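Local coordinates for protein Rab GDP-dissociation inhibitor (Saccharomyces cerevisiae, PDB 2BCG) that inhibits GDP dissociation from the Rab GTPase SEC4, is essential in the yeast secretory pathway, and extracts GDP-bound YPT7 from vacuolar membranes, at residues I25-L30 against R250-Y255; L97-I102 against L442-R447. All coordinates share one frame; numbering follows the deposited sequence.

Interaction 1 (I25-L30 against R250-Y255)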
ATOM      1  N   ILE A  25       1.185  -5.907   7.368  1.00 10.44           N
ATOM      2  CA  ILE A  25       1.047  -7.275   6.834  1.00 10.91           C
ATOM      3  C   ILE A  25       0.993  -8.286   7.958  1.00 11.20           C
ATOM      4  O   ILE A  25       0.146  -9.195   7.960  1.00 11.62           O
ATOM      5  CB  ILE A  25       2.167  -7.639   5.832  1.00 10.65           C
ATOM      6  CG1 ILE A  25       2.006  -6.743   4.593  1.00 10.49           C
ATOM      7  CG2 ILE A  25       2.030  -9.122   5.388  1.00 12.48           C
ATOM      8  CD1 ILE A  25       3.151  -6.895   3.550  1.00 12.29           C
ATOM      9  N   LEU A  26       1.919  -8.129   8.904  1.00 11.19           N
ATOM     10  CA  LEU A  26       1.960  -9.062  10.044  1.00 11.71           C
ATOM     11  C   LEU A  26       0.659  -8.991  10.832  1.00 11.87           C
ATOM     12  O   LEU A  26       0.099 -10.040  11.196  1.00 11.60           O
ATOM     13  CB  LEU A  26       3.183  -8.787  10.905  1.00 12.30           C
ATOM     14  CG  LEU A  26       4.467  -9.211  10.204  1.00 11.96           C
ATOM     15  CD1 LEU A  26       5.632  -8.453  10.806  1.00 12.59           C
ATOM     16  CD2 LEU A  26       4.600 -10.735  10.337  1.00 13.40           C
ATOM     17  N   SER A  27       0.177  -7.774  11.113  1.00 11.18           N
ATOM     18  CA  SER A  27      -1.080  -7.603  11.849  1.00 11.44           C
ATOM     19  C   SER A  27      -2.219  -8.328  11.106  1.00 11.60           C
ATOM     20  O   SER A  27      -3.017  -9.077  11.716  1.00 12.32           O
ATOM     21  CB  SER A  27      -1.372  -6.114  12.016  1.00 10.99           C
ATOM     22  OG  SER A  27      -2.633  -5.920  12.653  1.00 12.31           O
ATOM     23  N   GLY A  28      -2.296  -8.141   9.787  1.00 10.26           N
ATOM     24  CA  GLY A  28      -3.328  -8.849   9.000  1.00 11.52           C
ATOM     25  C   GLY A  28      -3.208 -10.365   9.051  1.00 12.18           C
ATOM     26  O   GLY A  28      -4.195 -11.053   9.278  1.00 12.20           O
ATOM     27  N   LEU A  29      -1.991 -10.882   8.856  1.00 12.26           N
ATOM     28  CA  LEU A  29      -1.787 -12.339   8.857  1.00 12.76           C
ATOM     29  C   LEU A  29      -2.118 -12.947  10.201  1.00 11.75           C
ATOM     30  O   LEU A  29      -2.737 -14.028  10.277  1.00 13.49           O
ATOM     31  CB  LEU A  29      -0.339 -12.694   8.466  1.00 12.76           C
ATOM     32  CG  LEU A  29       0.023 -12.355   7.018  1.00 13.70           C
ATOM     33  CD1 LEU A  29       1.480 -12.607   6.820  1.00 15.24           C
ATOM     34  CD2 LEU A  29      -0.850 -13.136   6.004  1.00 14.60           C
ATOM     35  N   LEU A  30      -1.711 -12.273  11.271  1.00 11.91           N
ATOM     36  CA  LEU A  30      -1.973 -12.807  12.607  1.00 13.00           C
ATOM     37  C   LEU A  30      -3.463 -12.730  12.972  1.00 13.42           C
ATOM     38  O   LEU A  30      -3.977 -13.652  13.582  1.00 13.41           O
ATOM     39  CB  LEU A  30      -1.117 -12.086  13.623  1.00 12.75           C
ATOM     40  CG  LEU A  30       0.389 -12.403  13.472  1.00 12.98           C
ATOM     41  CD1 LEU A  30       1.213 -11.409  14.267  1.00 15.63           C
ATOM     42  CD2 LEU A  30       0.706 -13.862  13.961  1.00 15.53           C
ATOM     43  N   ARG A 250      -6.902  -2.815   7.041  1.00  9.92           N
ATOM     44  CA  ARG A 250      -8.313  -3.182   6.876  1.00 10.00           C
ATOM     45  C   ARG A 250      -8.494  -4.727   7.033  1.00 10.43           C
ATOM     46  O   ARG A 250      -9.417  -5.179   7.745  1.00 10.91           O
ATOM     47  CB  ARG A 250      -8.857  -2.683   5.550  1.00 10.61           C
ATOM     48  CG  ARG A 250     -10.310  -3.092   5.383  1.00 10.81           C
ATOM     49  CD  ARG A 250     -10.890  -2.527   4.128  1.00 10.97           C
ATOM     50  NE  ARG A 250     -12.260  -3.012   3.997  1.00 11.67           N
ATOM     51  CZ  ARG A 250     -13.314  -2.439   4.600  1.00 10.18           C
ATOM     52  NH1 ARG A 250     -13.179  -1.314   5.343  1.00 10.33           N
ATOM     53  NH2 ARG A 250     -14.510  -3.001   4.450  1.00 10.11           N
ATOM     54  N   LEU A 251      -7.592  -5.522   6.412  1.00 10.59           N
ATOM     55  CA  LEU A 251      -7.654  -7.007   6.565  1.00 10.09           C
ATOM     56  C   LEU A 251      -7.606  -7.379   8.056  1.00 10.14           C
ATOM     57  O   LEU A 251      -8.422  -8.177   8.557  1.00 11.31           O
ATOM     58  CB  LEU A 251      -6.482  -7.660   5.828  1.00 11.25           C
ATOM     59  CG  LEU A 251      -6.404  -9.181   5.976  1.00 11.12           C
ATOM     60  CD1 LEU A 251      -7.487  -9.906   5.168  1.00 13.74           C
ATOM     61  CD2 LEU A 251      -5.003  -9.629   5.558  1.00 11.85           C
ATOM     62  N   SER A 252      -6.666  -6.782   8.780  1.00 10.29           N
ATOM     63  CA  SER A 252      -6.575  -7.053  10.210  1.00  9.81           C
ATOM     64  C   SER A 252      -7.886  -6.671  10.929  1.00  9.34           C
ATOM     65  O   SER A 252      -8.399  -7.455  11.736  1.00 10.88           O
ATOM     66  CB  SER A 252      -5.421  -6.270  10.833  1.00 10.46           C
ATOM     67  OG  SER A 252      -5.291  -6.637  12.187  1.00 10.89           O
ATOM     68  N   ALA A 253      -8.409  -5.485  10.636  1.00 10.27           N
ATOM     69  CA  ALA A 253      -9.659  -5.016  11.309  1.00  9.94           C
ATOM     70  C   ALA A 253     -10.820  -5.972  11.029  1.00 11.39           C
ATOM     71  O   ALA A 253     -11.606  -6.299  11.916  1.00 11.39           O
ATOM     72  CB  ALA A 253      -9.992  -3.602  10.840  1.00 10.58           C
ATOM     73  N   ILE A 254     -10.910  -6.453   9.795  1.00 11.09           N
ATOM     74  CA  ILE A 254     -11.983  -7.382   9.444  1.00 11.73           C
ATOM     75  C   ILE A 254     -11.905  -8.631  10.311  1.00 11.60           C
ATOM     76  O   ILE A 254     -12.931  -9.177  10.745  1.00 13.30           O
ATOM     77  CB  ILE A 254     -11.904  -7.751   7.934  1.00 11.07           C
ATOM     78  CG1 ILE A 254     -12.366  -6.561   7.097  1.00 11.31           C
ATOM     79  CG2 ILE A 254     -12.742  -8.988   7.619  1.00 12.63           C
ATOM     80  CD1 ILE A 254     -11.963  -6.623   5.672  1.00 12.97           C
ATOM     81  N   TYR A 255     -10.686  -9.103  10.528  1.00 12.21           N
ATOM     82  CA  TYR A 255     -10.483 -10.333  11.278  1.00 13.52           C
ATOM     83  C   TYR A 255     -10.300 -10.114  12.763  1.00 13.95           C
ATOM     84  O   TYR A 255      -9.850 -11.015  13.469  1.00 16.30           O
ATOM     85  CB  TYR A 255      -9.327 -11.157  10.690  1.00 14.45           C
ATOM     86  CG  TYR A 255      -9.746 -11.882   9.444  1.00 14.16           C
ATOM     87  CD1 TYR A 255     -10.186 -13.215   9.509  1.00 15.91           C
ATOM     88  CD2 TYR A 255      -9.735 -11.244   8.207  1.00 15.93           C
ATOM     89  CE1 TYR A 255     -10.558 -13.896   8.353  1.00 17.12           C
ATOM     90  CE2 TYR A 255     -10.116 -11.915   7.041  1.00 18.26           C
ATOM     91  CZ  TYR A 255     -10.544 -13.239   7.121  1.00 18.58           C
ATOM     92  OH  TYR A 255     -10.910 -13.917   5.949  1.00 22.77           O
TER

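Interaction 2 (L97-I102 against L442-R447)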
ATOM      1  N   LEU A  97       5.044 -10.379  -2.411  1.00 13.52           N
ATOM      2  CA  LEU A  97       3.955  -9.466  -2.026  1.00 13.40           C
ATOM      3  C   LEU A  97       2.730  -9.692  -2.878  1.00 14.16           C
ATOM      4  O   LEU A  97       1.601  -9.705  -2.366  1.00 13.80           O
ATOM      5  CB  LEU A  97       4.425  -7.997  -1.972  1.00 13.64           C
ATOM      6  CG  LEU A  97       3.364  -6.967  -1.543  1.00 13.50           C
ATOM      7  CD1 LEU A  97       2.767  -7.341  -0.176  1.00 13.58           C
ATOM      8  CD2 LEU A  97       3.943  -5.543  -1.518  1.00 12.74           C
ATOM      9  N   THR A  98       2.929  -9.946  -4.172  1.00 13.93           N
ATOM     10  CA  THR A  98       1.758 -10.246  -4.996  1.00 15.71           C
ATOM     11  C   THR A  98       1.071 -11.537  -4.501  1.00 14.45           C
ATOM     12  O   THR A  98      -0.164 -11.602  -4.445  1.00 15.11           O
ATOM     13  CB  THR A  98       2.064 -10.301  -6.512  1.00 15.17           C
ATOM     14  OG1 THR A  98       2.975 -11.366  -6.770  1.00 19.51           O
ATOM     15  CG2 THR A  98       2.674  -8.996  -6.960  1.00 15.77           C
ATOM     16  N   ASN A  99       1.868 -12.548  -4.152  1.00 14.75           N
ATOM     17  CA  ASN A  99       1.341 -13.827  -3.635  1.00 14.22           C
ATOM     18  C   ASN A  99       0.494 -13.605  -2.350  1.00 14.30           C
ATOM     19  O   ASN A  99      -0.589 -14.191  -2.169  1.00 15.80           O
ATOM     20  CB  ASN A  99       2.514 -14.784  -3.380  1.00 15.49           C
ATOM     21  CG  ASN A  99       2.059 -16.222  -3.095  1.00 17.70           C
ATOM     22  OD1 ASN A  99       1.120 -16.715  -3.697  1.00 20.19           O
ATOM     23  ND2 ASN A  99       2.722 -16.872  -2.143  1.00 21.99           N
ATOM     24  N   ILE A 100       0.983 -12.746  -1.462  1.00 13.72           N
ATOM     25  CA  ILE A 100       0.255 -12.427  -0.224  1.00 12.80           C
ATOM     26  C   ILE A 100      -1.010 -11.650  -0.541  1.00 12.09           C
ATOM     27  O   ILE A 100      -2.068 -11.946  -0.004  1.00 13.12           O
ATOM     28  CB  ILE A 100       1.142 -11.633   0.743  1.00 12.04           C
ATOM     29  CG1 ILE A 100       2.356 -12.463   1.154  1.00 13.41           C
ATOM     30  CG2 ILE A 100       0.342 -11.154   1.985  1.00 12.53           C
ATOM     31  CD1 ILE A 100       3.380 -11.657   1.940  1.00 14.68           C
ATOM     32  N   LEU A 101      -0.907 -10.646  -1.410  1.00 12.46           N
ATOM     33  CA  LEU A 101      -2.068  -9.883  -1.827  1.00 12.91           C
ATOM     34  C   LEU A 101      -3.185 -10.761  -2.347  1.00 14.21           C
ATOM     35  O   LEU A 101      -4.351 -10.542  -2.011  1.00 14.36           O
ATOM     36  CB  LEU A 101      -1.680  -8.852  -2.897  1.00 13.13           C
ATOM     37  CG  LEU A 101      -0.892  -7.624  -2.401  1.00 13.06           C
ATOM     38  CD1 LEU A 101      -0.202  -6.976  -3.599  1.00 12.60           C
ATOM     39  CD2 LEU A 101      -1.827  -6.610  -1.680  1.00 13.52           C
ATOM     40  N   ILE A 102      -2.827 -11.723  -3.197  1.00 14.56           N
ATOM     41  CA  ILE A 102      -3.852 -12.596  -3.783  1.00 15.33           C
ATOM     42  C   ILE A 102      -4.470 -13.537  -2.769  1.00 15.25           C
ATOM     43  O   ILE A 102      -5.683 -13.664  -2.743  1.00 17.34           O
ATOM     44  CB  ILE A 102      -3.182 -13.455  -4.872  0.70 16.64           C
ATOM     45  CG1 ILE A 102      -2.749 -12.572  -6.029  0.70 17.97           C
ATOM     46  CG2 ILE A 102      -4.107 -14.550  -5.334  0.70 16.84           C
ATOM     47  CD1 ILE A 102      -1.750 -13.227  -6.949  0.70 21.18           C
ATOM     48  N   LEU A 442       5.508 -19.181   7.555  1.00 23.19           N
ATOM     49  CA  LEU A 442       4.238 -18.733   7.036  1.00 21.05           C
ATOM     50  C   LEU A 442       3.676 -19.668   5.962  1.00 22.32           C
ATOM     51  O   LEU A 442       4.355 -19.997   4.972  1.00 22.46           O
ATOM     52  CB  LEU A 442       4.395 -17.310   6.459  1.00 20.90           C
ATOM     53  CG  LEU A 442       3.198 -16.659   5.778  1.00 18.20           C
ATOM     54  CD1 LEU A 442       2.048 -16.455   6.754  1.00 18.48           C
ATOM     55  CD2 LEU A 442       3.618 -15.325   5.103  1.00 19.47           C
ATOM     56  N   VAL A 443       2.426 -20.072   6.144  1.00 22.11           N
ATOM     57  CA  VAL A 443       1.723 -20.786   5.085  1.00 23.31           C
ATOM     58  C   VAL A 443       0.479 -19.994   4.761  1.00 23.96           C
ATOM     59  O   VAL A 443      -0.384 -19.791   5.619  1.00 24.09           O
ATOM     60  CB  VAL A 443       1.394 -22.263   5.462  1.00 23.53           C
ATOM     61  CG1 VAL A 443       0.633 -22.919   4.340  1.00 25.46           C
ATOM     62  CG2 VAL A 443       2.691 -23.027   5.750  1.00 24.21           C
ATOM     63  N   LEU A 444       0.426 -19.498   3.530  1.00 23.49           N
ATOM     64  CA  LEU A 444      -0.731 -18.767   3.078  1.00 23.89           C
ATOM     65  C   LEU A 444      -1.845 -19.734   2.714  1.00 24.35           C
ATOM     66  O   LEU A 444      -1.610 -20.760   2.071  1.00 25.19           O
ATOM     67  CB  LEU A 444      -0.374 -17.883   1.876  1.00 23.82           C
ATOM     68  CG  LEU A 444       0.653 -16.768   2.114  1.00 22.40           C
ATOM     69  CD1 LEU A 444       1.120 -16.266   0.766  1.00 21.52           C
ATOM     70  CD2 LEU A 444       0.091 -15.618   2.955  1.00 24.24           C
ATOM     71  N   LYS A 445      -3.062 -19.399   3.117  1.00 24.89           N
ATOM     72  CA  LYS A 445      -4.249 -20.102   2.617  1.00 25.70           C
ATOM     73  C   LYS A 445      -5.072 -19.101   1.823  1.00 24.60           C
ATOM     74  O   LYS A 445      -4.961 -17.878   2.033  1.00 24.79           O
ATOM     75  CB  LYS A 445      -5.080 -20.764   3.738  1.00 27.55           C
ATOM     76  CG  LYS A 445      -4.316 -21.703   4.697  1.00 29.10           C
ATOM     77  CD  LYS A 445      -3.624 -20.935   5.838  1.00 32.45           C
ATOM     78  CE  LYS A 445      -2.612 -21.803   6.613  1.00 31.27           C
ATOM     79  NZ  LYS A 445      -1.811 -20.969   7.573  1.00 33.33           N
ATOM     80  N   GLN A 446      -5.840 -19.582   0.858  1.00 23.58           N
ATOM     81  CA  GLN A 446      -6.697 -18.695   0.106  1.00 23.02           C
ATOM     82  C   GLN A 446      -7.861 -18.268   1.003  1.00 23.32           C
ATOM     83  O   GLN A 446      -8.597 -19.112   1.526  1.00 23.37           O
ATOM     84  CB  GLN A 446      -7.226 -19.358  -1.176  1.00 22.62           C
ATOM     85  CG  GLN A 446      -8.005 -18.397  -2.048  1.00 22.04           C
ATOM     86  CD  GLN A 446      -7.165 -17.203  -2.468  1.00 22.78           C
ATOM     87  OE1 GLN A 446      -6.014 -17.367  -2.901  1.00 24.48           O
ATOM     88  NE2 GLN A 446      -7.739 -15.994  -2.360  1.00 23.59           N
ATOM     89  N   ARG A 447      -7.998 -16.955   1.196  1.00 22.27           N
ATOM     90  CA  ARG A 447      -9.086 -16.385   2.001  1.00 22.34           C
ATOM     91  C   ARG A 447     -10.385 -16.838   1.378  1.00 25.74           C
ATOM     92  O   ARG A 447     -10.544 -16.788   0.150  1.00 26.26           O
ATOM     93  CB  ARG A 447      -9.013 -14.846   2.003  1.00 21.30           C
ATOM     94  CG  ARG A 447     -10.152 -14.142   2.760  1.00 19.52           C
ATOM     95  CD  ARG A 447      -9.823 -12.667   2.926  1.00 18.16           C
ATOM     96  NE  ARG A 447     -11.000 -11.905   3.338  1.00 15.94           N
ATOM     97  CZ  ARG A 447     -11.110 -10.577   3.199  1.00 14.98           C
ATOM     98  NH1 ARG A 447     -10.100  -9.865   2.668  1.00 12.95           N
ATOM     99  NH2 ARG A 447     -12.212  -9.948   3.609  1.00 16.14           N
TER

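Interaction 1 (I25-L30 against R250-Y255)
Ser27 OG is the polar atom at the heart of this contact: it shares a hydrogen bond with Ser252 OG at 2.8 Å, either hydroxyl being able to donate, and it is also bonded to Tyr259 OH and, weakly, to His39 ND1. The two hydroxyls meet tip to tip from facing helices. On Ser27 the OG stands opposite the main-chain nitrogen (chi1 176°), and Ser252 repeats that setting, which puts both oxygens into the gap between the helices. Ser252 OG has a second mate in Ser31 OG, one turn further along helix 21-32. Ser27 OG thus has three partners, one of them weak, and Ser252 OG two, which leaves both buried hydroxyls little freedom to turn.

The rest of the contact rests on Gly28. Its CA lies 3.9 Å from Ser252 CA, and the side chain of Ser252 comes in alongside, with CB 3.8 Å from Gly28 N. Leu251 then lays its CD2 branch against the bare backbone, 3.9 Å from Gly28 CA. A CB on Gly28 would run into that methyl, so the absence of a side chain is what lets the leucine lie here. The axes of residues 25-30 and 250-254 approach to 7.6 Å, their N-to-C directions 26° apart.

Residues 250-255 belong to the region that interacts with YPT1, and outside this contact Arg250 makes a salt bridge to an acidic side chain of another protein's chain. Ile25 and Leu26 pack on helix 424-438, and Leu29 reaches helix 96-104. Helix 21-32 follows inner strand 14-17 of the parallel sheet, consistent with the Rossmann-type clan of the family, while helix 243-254 leads into its edge strand 258-260; the contact lays these two helices side by side.

Interaction 2 (L97-I102 against L442-R447)
Leu444 reaches the helix with its CD1 methyl, which touches two residues at once: it lies 3.4 Å from Asn99 ND2 and 4.0 Å from Ile100 CG1. The side chains of Leu444 and Ile100 cross at about a right angle. Against Asn99 the methyl sits nearest the amide nitrogen without a polar bond; ND2 bonds Glu96 OE2, a turn back on the same helix.

Further along, Gln446 NE2 donates to Ile102 O over 3.1 Å, with an N-H...O angle of 161°. The oxygen lies close to the plane of the glutamine amide, although the donor is tilted from the carbonyl plane. A bend at chi2 (59°) folds the chain of Gln446 back to bring its amide to this carbonyl. A leucine in its place would probably leave Ile102 O without this donor, though still in weak contact with a basic side chain of another protein's chain.

Behind Ile100 stand Thr427 and Phe248. Arg447 is bonded through its backbone to His103 and through NH1 to Thr104 O and Tyr109 OH, while NH2 forms a salt bridge to an acidic side chain of another protein's chain. The contact thus pairs a leucine packed on the helix flank with one side-chain-to-backbone hydrogen bond. Because that bond uses a carbonyl near the end of helix 96-104, it does not depend on which side chain the position carries.

In the fold
From the N terminus, the chain runs through 25-30, then 97-102, then 250-255, and finally 442-447. Interaction 1 closes a loop of 219 residues when helix 243-254 returns to helix 21-32; interaction 2 opens within that loop and closes 339 residues later, near the C terminus. The two loops therefore cross. Their centres are about 12 Å apart and they touch directly: Tyr255 OH packs on Arg447 CG at 3.3 Å, and Ile25 CD1 meets Leu97 CD1 at 3.8 Å. Together they tie helices 21-32, 96-104 and 243-254 and the C-terminal tail into one cluster, well away from the helices around the geranylgeranyl pocket.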